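Local structure of homoserine kinase (Listeria monocytogenes, 3HUL) at residues D38-E43 with H72-T77; L157-P162 with L277-E282. The protein probably catalyses the ATP-dependent phosphorylation of L-homoserine to O-phospho-L-homoserine, the fourth of five steps from L-aspartate to L-threonine, as a GHMP-family kinase. All coordinates share one frame; numbering follows the deposited sequence.

Contact 1: D38-E43 with H72-T77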
ATOM      1  N   ASP A  38     -15.291  46.080 -15.869  1.00 53.52           N
ATOM      2  CA  ASP A  38     -16.643  46.547 -15.523  1.00 53.65           C
ATOM      3  C   ASP A  38     -17.583  45.382 -15.244  1.00 52.83           C
ATOM      4  O   ASP A  38     -18.534  45.503 -14.469  1.00 52.35           O
ATOM      5  CB  ASP A  38     -17.236  47.406 -16.655  1.00 53.93           C
ATOM      6  CG  ASP A  38     -18.546  48.102 -16.246  1.00 55.76           C
ATOM      7  OD1 ASP A  38     -18.765  48.331 -15.032  1.00 58.19           O
ATOM      8  OD2 ASP A  38     -19.365  48.423 -17.133  1.00 57.28           O
ATOM      9  N   SER A  39     -17.298  44.265 -15.906  1.00 52.38           N
ATOM     10  CA  SER A  39     -18.099  43.045 -15.816  1.00 51.68           C
ATOM     11  C   SER A  39     -17.259  41.844 -16.257  1.00 50.83           C
ATOM     12  O   SER A  39     -16.169  41.997 -16.817  1.00 50.53           O
ATOM     13  CB  SER A  39     -19.357  43.160 -16.693  1.00 51.74           C
ATOM     14  OG  SER A  39     -18.993  43.231 -18.061  1.00 52.46           O
ATOM     15  N   TRP A  40     -17.789  40.649 -16.002  1.00 49.95           N
ATOM     16  CA  TRP A  40     -17.116  39.411 -16.339  1.00 48.48           C
ATOM     17  C   TRP A  40     -17.276  39.108 -17.814  1.00 48.79           C
ATOM     18  O   TRP A  40     -18.358  39.230 -18.352  1.00 48.79           O
ATOM     19  CB  TRP A  40     -17.716  38.272 -15.526  1.00 47.73           C
ATOM     20  CG  TRP A  40     -17.540  38.397 -14.050  1.00 45.56           C
ATOM     21  CD1 TRP A  40     -18.440  38.907 -13.160  1.00 44.51           C
ATOM     22  CD2 TRP A  40     -16.402  37.976 -13.278  1.00 43.11           C
ATOM     23  NE1 TRP A  40     -17.933  38.835 -11.878  1.00 44.16           N
ATOM     24  CE2 TRP A  40     -16.687  38.264 -11.924  1.00 43.73           C
ATOM     25  CE3 TRP A  40     -15.180  37.371 -13.598  1.00 43.03           C
ATOM     26  CZ2 TRP A  40     -15.780  37.979 -10.884  1.00 43.20           C
ATOM     27  CZ3 TRP A  40     -14.279  37.093 -12.576  1.00 40.93           C
ATOM     28  CH2 TRP A  40     -14.584  37.403 -11.234  1.00 42.83           C
ATOM     29  N   TYR A  41     -16.189  38.726 -18.468  1.00 49.43           N
ATOM     30  CA  TYR A  41     -16.273  38.114 -19.786  1.00 50.08           C
ATOM     31  C   TYR A  41     -15.308  36.940 -19.833  1.00 50.91           C
ATOM     32  O   TYR A  41     -14.197  37.023 -19.302  1.00 50.98           O
ATOM     33  CB  TYR A  41     -15.939  39.103 -20.912  1.00 50.07           C
ATOM     34  CG  TYR A  41     -16.137  38.514 -22.306  1.00 50.49           C
ATOM     35  CD1 TYR A  41     -17.427  38.240 -22.793  1.00 51.11           C
ATOM     36  CD2 TYR A  41     -15.048  38.219 -23.133  1.00 50.67           C
ATOM     37  CE1 TYR A  41     -17.628  37.696 -24.060  1.00 50.97           C
ATOM     38  CE2 TYR A  41     -15.240  37.669 -24.420  1.00 50.96           C
ATOM     39  CZ  TYR A  41     -16.539  37.409 -24.868  1.00 51.88           C
ATOM     40  OH  TYR A  41     -16.764  36.857 -26.116  1.00 52.79           O
ATOM     41  N   ILE A  42     -15.741  35.847 -20.460  1.00 51.56           N
ATOM     42  CA  ILE A  42     -14.857  34.730 -20.766  1.00 51.98           C
ATOM     43  C   ILE A  42     -14.799  34.590 -22.266  1.00 52.68           C
ATOM     44  O   ILE A  42     -15.825  34.360 -22.904  1.00 53.01           O
ATOM     45  CB  ILE A  42     -15.363  33.375 -20.189  1.00 51.84           C
ATOM     46  CG1 ILE A  42     -15.492  33.428 -18.674  1.00 51.77           C
ATOM     47  CG2 ILE A  42     -14.428  32.242 -20.588  1.00 51.39           C
ATOM     48  CD1 ILE A  42     -16.169  32.213 -18.081  1.00 52.78           C
ATOM     49  N   GLU A  43     -13.603  34.718 -22.829  1.00 53.48           N
ATOM     50  CA  GLU A  43     -13.400  34.414 -24.231  1.00 54.48           C
ATOM     51  C   GLU A  43     -13.218  32.916 -24.359  1.00 54.64           C
ATOM     52  O   GLU A  43     -12.450  32.314 -23.598  1.00 54.52           O
ATOM     53  CB  GLU A  43     -12.172  35.136 -24.781  1.00 54.89           C
ATOM     54  CG  GLU A  43     -11.937  34.912 -26.277  1.00 56.84           C
ATOM     55  CD  GLU A  43     -10.538  35.314 -26.723  1.00 60.40           C
ATOM     56  OE1 GLU A  43      -9.970  34.610 -27.592  1.00 61.21           O
ATOM     57  OE2 GLU A  43     -10.001  36.323 -26.196  1.00 61.87           O
ATOM     58  N   HIS A  72     -13.457  40.276 -13.861  1.00 44.17           N
ATOM     59  CA  HIS A  72     -12.286  40.166 -14.727  1.00 43.58           C
ATOM     60  C   HIS A  72     -12.712  39.689 -16.100  1.00 43.86           C
ATOM     61  O   HIS A  72     -13.807  39.168 -16.251  1.00 43.64           O
ATOM     62  CB  HIS A  72     -11.307  39.135 -14.169  1.00 42.97           C
ATOM     63  CG  HIS A  72     -10.483  39.627 -13.026  1.00 40.51           C
ATOM     64  ND1 HIS A  72      -9.150  39.935 -13.158  1.00 39.26           N
ATOM     65  CD2 HIS A  72     -10.793  39.832 -11.726  1.00 39.76           C
ATOM     66  CE1 HIS A  72      -8.675  40.327 -11.988  1.00 40.69           C
ATOM     67  NE2 HIS A  72      -9.652  40.267 -11.100  1.00 41.08           N
ATOM     68  N   HIS A  73     -11.843  39.892 -17.085  1.00 44.76           N
ATOM     69  CA  HIS A  73     -11.912  39.202 -18.368  1.00 46.26           C
ATOM     70  C   HIS A  73     -11.040  37.958 -18.231  1.00 46.46           C
ATOM     71  O   HIS A  73     -10.040  37.984 -17.504  1.00 46.53           O
ATOM     72  CB  HIS A  73     -11.361  40.084 -19.503  1.00 46.94           C
ATOM     73  CG  HIS A  73     -12.198  41.295 -19.795  1.00 49.79           C
ATOM     74  ND1 HIS A  73     -11.650  42.520 -20.122  1.00 51.50           N
ATOM     75  CD2 HIS A  73     -13.544  41.472 -19.798  1.00 49.97           C
ATOM     76  CE1 HIS A  73     -12.622  43.396 -20.319  1.00 51.33           C
ATOM     77  NE2 HIS A  73     -13.780  42.786 -20.126  1.00 51.29           N
ATOM     78  N   LEU A  74     -11.415  36.882 -18.921  1.00 46.59           N
ATOM     79  CA  LEU A  74     -10.729  35.577 -18.809  1.00 46.51           C
ATOM     80  C   LEU A  74     -10.694  34.932 -20.167  1.00 46.04           C
ATOM     81  O   LEU A  74     -11.519  35.248 -21.015  1.00 46.37           O
ATOM     82  CB  LEU A  74     -11.448  34.635 -17.829  1.00 46.14           C
ATOM     83  CG  LEU A  74     -11.822  35.190 -16.456  1.00 47.56           C
ATOM     84  CD1 LEU A  74     -13.283  35.596 -16.438  1.00 49.66           C
ATOM     85  CD2 LEU A  74     -11.570  34.186 -15.358  1.00 50.18           C
ATOM     86  N   VAL A  75      -9.727  34.044 -20.370  1.00 45.69           N
ATOM     87  CA  VAL A  75      -9.629  33.232 -21.580  1.00 45.34           C
ATOM     88  C   VAL A  75      -9.665  31.765 -21.152  1.00 45.30           C
ATOM     89  O   VAL A  75      -8.953  31.372 -20.223  1.00 45.13           O
ATOM     90  CB  VAL A  75      -8.315  33.509 -22.364  1.00 45.27           C
ATOM     91  CG1 VAL A  75      -8.347  32.838 -23.742  1.00 44.13           C
ATOM     92  CG2 VAL A  75      -8.050  35.024 -22.485  1.00 45.77           C
ATOM     93  N   MET A  76     -10.478  30.971 -21.856  1.00 45.50           N
ATOM     94  CA  MET A  76     -10.766  29.574 -21.509  1.00 45.25           C
ATOM     95  C   MET A  76     -10.393  28.640 -22.650  1.00 45.45           C
ATOM     96  O   MET A  76     -10.881  28.804 -23.767  1.00 45.85           O
ATOM     97  CB  MET A  76     -12.260  29.394 -21.197  1.00 44.74           C
ATOM     98  CG  MET A  76     -12.569  28.462 -20.015  1.00 45.52           C
ATOM     99  SD  MET A  76     -13.935  27.278 -20.186  1.00 40.70           S
ATOM    100  CE  MET A  76     -15.368  28.322 -20.249  1.00 42.41           C
ATOM    101  N   THR A  77      -9.523  27.671 -22.365  1.00 45.21           N
ATOM    102  CA  THR A  77      -9.267  26.533 -23.251  1.00 45.09           C
ATOM    103  C   THR A  77      -9.855  25.321 -22.528  1.00 44.24           C
ATOM    104  O   THR A  77      -9.684  25.168 -21.316  1.00 44.16           O
ATOM    105  CB  THR A  77      -7.743  26.328 -23.489  1.00 45.09           C
ATOM    106  OG1 THR A  77      -7.239  27.391 -24.297  1.00 47.10           O
ATOM    107  CG2 THR A  77      -7.450  25.023 -24.198  1.00 45.96           C
TER
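Tyr-41 and Glu-43 clip the short strand 41-43 to strand 72-77 in parallel register, each giving its N-H and its carbonyl to the partner. Tyr-41 N reaches back to His-72 O over a longish 3.3 Å, while Tyr-41 O accepts from Leu-74 N at 2.8 Å. Two residues on, Glu-43 N donates to Leu-74 O at 2.8 Å in a nearly straight bond (166° at the hydrogen), and Glu-43 O accepts from Met-76 N at 3.0 Å. The bonds fan out from every second residue of the short strand, as parallel pairing requires.

On the buried face, Trp-40, Ile-42, Leu-74 and Met-76 form an apolar layer. The indole of Trp-40 turns beside its own backbone N (chi1 -63°), which lays one face, toward its rim, against His-72 N, 3.4 Å from CE3. Leu-74 CD1 comes to the edge of the same ring, in its plane, and also lies 3.8 Å from Ile-42 CG1. The beta branch of Ile-42 serves both directions: CG1 meets Leu-74, and CG2 packs 3.6 Å from Met-76 CB, whose flexible chain bends so that CE also comes near. The opposite face is exposed: polar or amphipathic Tyr-41, His-73 and Glu-43 suit it, and Val-75, beta-branched, suits a strand even there. Tyr-41 CB lies 3.5 Å from His-73 CD2.

Further out, His-72 ND1 is hydrogen-bonded to Gly-34 O, which ties the imidazole to strand 27-36, and Ile-42 O to His-52 ND1. Helix 57-65 packs Ile-59 on both Trp-40 and Ile-42, completing a beta-alpha-beta unit with the two strands, while Leu-99 of helix 88-103 touches Trp-40 and Leu-74. On its far edge strand 72-78 pairs antiparallel with strand 27-36.

Contact 2: L157-P162 with L277-E282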
ATOM      1  N   LEU A 157      -6.116   4.791 -20.806  1.00 29.87           N
ATOM      2  CA  LEU A 157      -7.534   4.725 -21.136  1.00 30.70           C
ATOM      3  C   LEU A 157      -7.805   5.083 -22.599  1.00 30.62           C
ATOM      4  O   LEU A 157      -7.234   6.032 -23.141  1.00 30.83           O
ATOM      5  CB  LEU A 157      -8.344   5.623 -20.216  1.00 30.84           C
ATOM      6  CG  LEU A 157      -8.405   5.187 -18.747  1.00 31.62           C
ATOM      7  CD1 LEU A 157      -7.224   5.810 -17.970  1.00 30.32           C
ATOM      8  CD2 LEU A 157      -9.722   5.606 -18.169  1.00 29.97           C
ATOM      9  N   ILE A 158      -8.665   4.306 -23.239  1.00 30.24           N
ATOM     10  CA  ILE A 158      -9.116   4.665 -24.566  1.00 29.80           C
ATOM     11  C   ILE A 158     -10.560   5.115 -24.467  1.00 29.17           C
ATOM     12  O   ILE A 158     -11.432   4.353 -24.070  1.00 28.87           O
ATOM     13  CB  ILE A 158      -8.960   3.505 -25.578  1.00 30.38           C
ATOM     14  CG1 ILE A 158      -7.490   3.327 -25.970  1.00 31.58           C
ATOM     15  CG2 ILE A 158      -9.777   3.773 -26.814  1.00 29.77           C
ATOM     16  CD1 ILE A 158      -6.726   2.387 -25.075  1.00 33.16           C
ATOM     17  N   ALA A 159     -10.794   6.367 -24.831  1.00 28.73           N
ATOM     18  CA  ALA A 159     -12.107   6.975 -24.703  1.00 28.89           C
ATOM     19  C   ALA A 159     -12.811   7.021 -26.059  1.00 29.10           C
ATOM     20  O   ALA A 159     -12.278   7.579 -27.031  1.00 28.62           O
ATOM     21  CB  ALA A 159     -11.965   8.379 -24.149  1.00 27.96           C
ATOM     22  N   PHE A 160     -14.000   6.438 -26.118  1.00 29.18           N
ATOM     23  CA  PHE A 160     -14.890   6.680 -27.244  1.00 29.86           C
ATOM     24  C   PHE A 160     -15.739   7.879 -26.892  1.00 30.31           C
ATOM     25  O   PHE A 160     -16.676   7.772 -26.094  1.00 30.04           O
ATOM     26  CB  PHE A 160     -15.825   5.508 -27.466  1.00 29.95           C
ATOM     27  CG  PHE A 160     -15.187   4.316 -28.084  1.00 31.78           C
ATOM     28  CD1 PHE A 160     -15.331   4.069 -29.439  1.00 32.06           C
ATOM     29  CD2 PHE A 160     -14.478   3.396 -27.296  1.00 33.28           C
ATOM     30  CE1 PHE A 160     -14.779   2.936 -30.018  1.00 32.71           C
ATOM     31  CE2 PHE A 160     -13.918   2.268 -27.860  1.00 33.17           C
ATOM     32  CZ  PHE A 160     -14.061   2.037 -29.229  1.00 35.00           C
ATOM     33  N   ILE A 161     -15.421   9.020 -27.484  1.00 31.13           N
ATOM     34  CA  ILE A 161     -16.154  10.233 -27.206  1.00 31.76           C
ATOM     35  C   ILE A 161     -17.142  10.545 -28.356  1.00 32.71           C
ATOM     36  O   ILE A 161     -16.717  11.015 -29.424  1.00 32.60           O
ATOM     37  CB  ILE A 161     -15.178  11.383 -26.977  1.00 31.88           C
ATOM     38  CG1 ILE A 161     -14.293  11.057 -25.766  1.00 29.41           C
ATOM     39  CG2 ILE A 161     -15.933  12.720 -26.824  1.00 32.44           C
ATOM     40  CD1 ILE A 161     -13.111  11.930 -25.652  1.00 29.34           C
ATOM     41  N   PRO A 162     -18.451  10.256 -28.148  1.00 32.86           N
ATOM     42  CA  PRO A 162     -19.440  10.613 -29.176  1.00 33.07           C
ATOM     43  C   PRO A 162     -19.930  12.042 -28.961  1.00 33.11           C
ATOM     44  O   PRO A 162     -19.435  12.757 -28.077  1.00 33.22           O
ATOM     45  CB  PRO A 162     -20.581   9.632 -28.911  1.00 32.32           C
ATOM     46  CG  PRO A 162     -20.547   9.444 -27.394  1.00 33.25           C
ATOM     47  CD  PRO A 162     -19.112   9.764 -26.923  1.00 32.35           C
ATOM     48  N   LEU A 277      -9.918   8.504 -28.424  1.00 35.51           N
ATOM     49  CA  LEU A 277      -8.843   9.302 -27.845  1.00 35.63           C
ATOM     50  C   LEU A 277      -8.057   8.511 -26.816  1.00 34.12           C
ATOM     51  O   LEU A 277      -8.603   7.661 -26.141  1.00 33.60           O
ATOM     52  CB  LEU A 277      -9.401  10.578 -27.208  1.00 35.76           C
ATOM     53  CG  LEU A 277      -9.314  11.877 -28.018  1.00 40.24           C
ATOM     54  CD1 LEU A 277     -10.075  11.815 -29.350  1.00 40.82           C
ATOM     55  CD2 LEU A 277      -9.826  13.061 -27.172  1.00 42.25           C
ATOM     56  N   LEU A 278      -6.771   8.794 -26.715  1.00 33.18           N
ATOM     57  CA  LEU A 278      -5.922   8.139 -25.732  1.00 32.89           C
ATOM     58  C   LEU A 278      -5.737   9.073 -24.538  1.00 31.98           C
ATOM     59  O   LEU A 278      -5.305  10.224 -24.670  1.00 31.81           O
ATOM     60  CB  LEU A 278      -4.580   7.726 -26.354  1.00 33.05           C
ATOM     61  CG  LEU A 278      -3.550   6.872 -25.603  1.00 36.40           C
ATOM     62  CD1 LEU A 278      -4.163   5.716 -24.843  1.00 38.05           C
ATOM     63  CD2 LEU A 278      -2.523   6.331 -26.596  1.00 38.24           C
ATOM     64  N   LEU A 279      -6.120   8.584 -23.367  1.00 30.93           N
ATOM     65  CA  LEU A 279      -5.979   9.384 -22.147  1.00 29.65           C
ATOM     66  C   LEU A 279      -5.104   8.657 -21.151  1.00 28.44           C
ATOM     67  O   LEU A 279      -5.077   7.447 -21.146  1.00 27.78           O
ATOM     68  CB  LEU A 279      -7.351   9.634 -21.536  1.00 29.85           C
ATOM     69  CG  LEU A 279      -8.507   9.981 -22.471  1.00 30.73           C
ATOM     70  CD1 LEU A 279      -9.783   9.990 -21.680  1.00 33.48           C
ATOM     71  CD2 LEU A 279      -8.307  11.330 -23.186  1.00 32.02           C
ATOM     72  N   ASP A 280      -4.411   9.410 -20.299  1.00 27.54           N
ATOM     73  CA  ASP A 280      -3.724   8.844 -19.173  1.00 27.01           C
ATOM     74  C   ASP A 280      -4.400   9.250 -17.857  1.00 26.34           C
ATOM     75  O   ASP A 280      -5.204  10.192 -17.824  1.00 25.97           O
ATOM     76  CB  ASP A 280      -2.250   9.266 -19.180  1.00 27.97           C
ATOM     77  CG  ASP A 280      -1.445   8.587 -20.298  1.00 31.66           C
ATOM     78  OD1 ASP A 280      -1.395   7.345 -20.364  1.00 35.64           O
ATOM     79  OD2 ASP A 280      -0.855   9.304 -21.114  1.00 35.95           O
ATOM     80  N   VAL A 281      -4.053   8.541 -16.778  1.00 25.38           N
ATOM     81  CA  VAL A 281      -4.366   8.973 -15.410  1.00 24.51           C
ATOM     82  C   VAL A 281      -3.608  10.263 -15.155  1.00 24.33           C
ATOM     83  O   VAL A 281      -2.417  10.337 -15.424  1.00 24.42           O
ATOM     84  CB  VAL A 281      -3.988   7.887 -14.353  1.00 24.17           C
ATOM     85  CG1 VAL A 281      -4.141   8.398 -12.927  1.00 23.36           C
ATOM     86  CG2 VAL A 281      -4.831   6.574 -14.567  1.00 23.96           C
ATOM     87  N   GLU A 282      -4.301  11.290 -14.671  1.00 23.95           N
ATOM     88  CA  GLU A 282      -3.646  12.545 -14.304  1.00 24.18           C
ATOM     89  C   GLU A 282      -3.426  12.570 -12.778  1.00 23.95           C
ATOM     90  O   GLU A 282      -4.380  12.536 -11.991  1.00 23.01           O
ATOM     91  CB  GLU A 282      -4.458  13.763 -14.819  1.00 24.67           C
ATOM     92  CG  GLU A 282      -4.008  15.137 -14.296  1.00 26.76           C
ATOM     93  CD  GLU A 282      -2.527  15.420 -14.554  1.00 30.64           C
ATOM     94  OE1 GLU A 282      -2.137  15.590 -15.730  1.00 33.70           O
ATOM     95  OE2 GLU A 282      -1.749  15.487 -13.577  1.00 32.96           O
TER
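Ala-159 offers a shallow spot on its strand, and Leu-279 fills it: the isobutyl tip CD1 of Leu-279 lies 3.7 Å from Ala-159 CB. The lone methyl of Ala-159 stands little above the sheet, so the leucine branch can lie over it. Leu-279 leans beside its own backbone N (chi1 -42°), and this carries CD1 diagonally over to Ala-159 instead of straight across to its partner Leu-157. Leu-157 CB and Leu-279 CB stay 4.3 Å apart. Leu-157 sends its bulk the other way, its CD1 meeting Val-281 CG2 at 4.2 Å. At the far end, Ile-161 and Leu-277 close the same face, Ile-161 CD1 3.8 Å from Leu-277 CD2. Aliphatic chains suit this side because they meet methyl to methyl and carry no polar group to be satisfied.

On the other face the bumps are fewer. Leu-278 swings its CG anti to the backbone N (chi1 -173°), bringing CD1 back over the partner strand to within 3.5 Å of Leu-157 O, and Ile-158 CD1 packs loosely beside that methyl.

Four backbone bonds set the register. Leu-157 and Leu-279 exchange a pair, the bond from Leu-279 N to Leu-157 O being almost straight at 177°; Ala-159 N to Leu-277 O and Leu-277 N to Ala-159 O are both 2.9 Å. Ile-158 and Leu-278 form the non-hydrogen-bonded pair between them.

The contact joins strand 275-280, outermost within this chain, to strand 156-161 of a four-stranded antiparallel sheet. Strand 251-255 flanks the other edge of 156-161, with Leu-252 against Leu-157 and Ala-159. Leu-25 of strand 21-25 touches Leu-157 and Leu-279, whereas helix 260-268 lies on the opposite face, its Leu-267 reaching Ile-158 and its Ala-260 and Asn-261 reaching Leu-278.

In the fold
Contact 1 closes before contact 2 opens along the chain, and they belong to separate sheets: 38-43 with 72-77 to the mixed sheet, 157-162 with 277-282 to the four-stranded antiparallel one. Their centres are 29 Å apart and their nearest atoms about 13 Å apart, without touching. Strand 21-25, a member of the mixed sheet, packs against contact 2 and so connects that sheet with the antiparallel one. Contact 2 comes close to the predicted ATP site (Ile-161 to Pro-81, about 4 Å between side chains); contact 1 is farther from it (Met-76 to Ser-88, about 8 Å). The two thus lie at different distances from the glycine-rich segment 81-91 predicted to bind ATP.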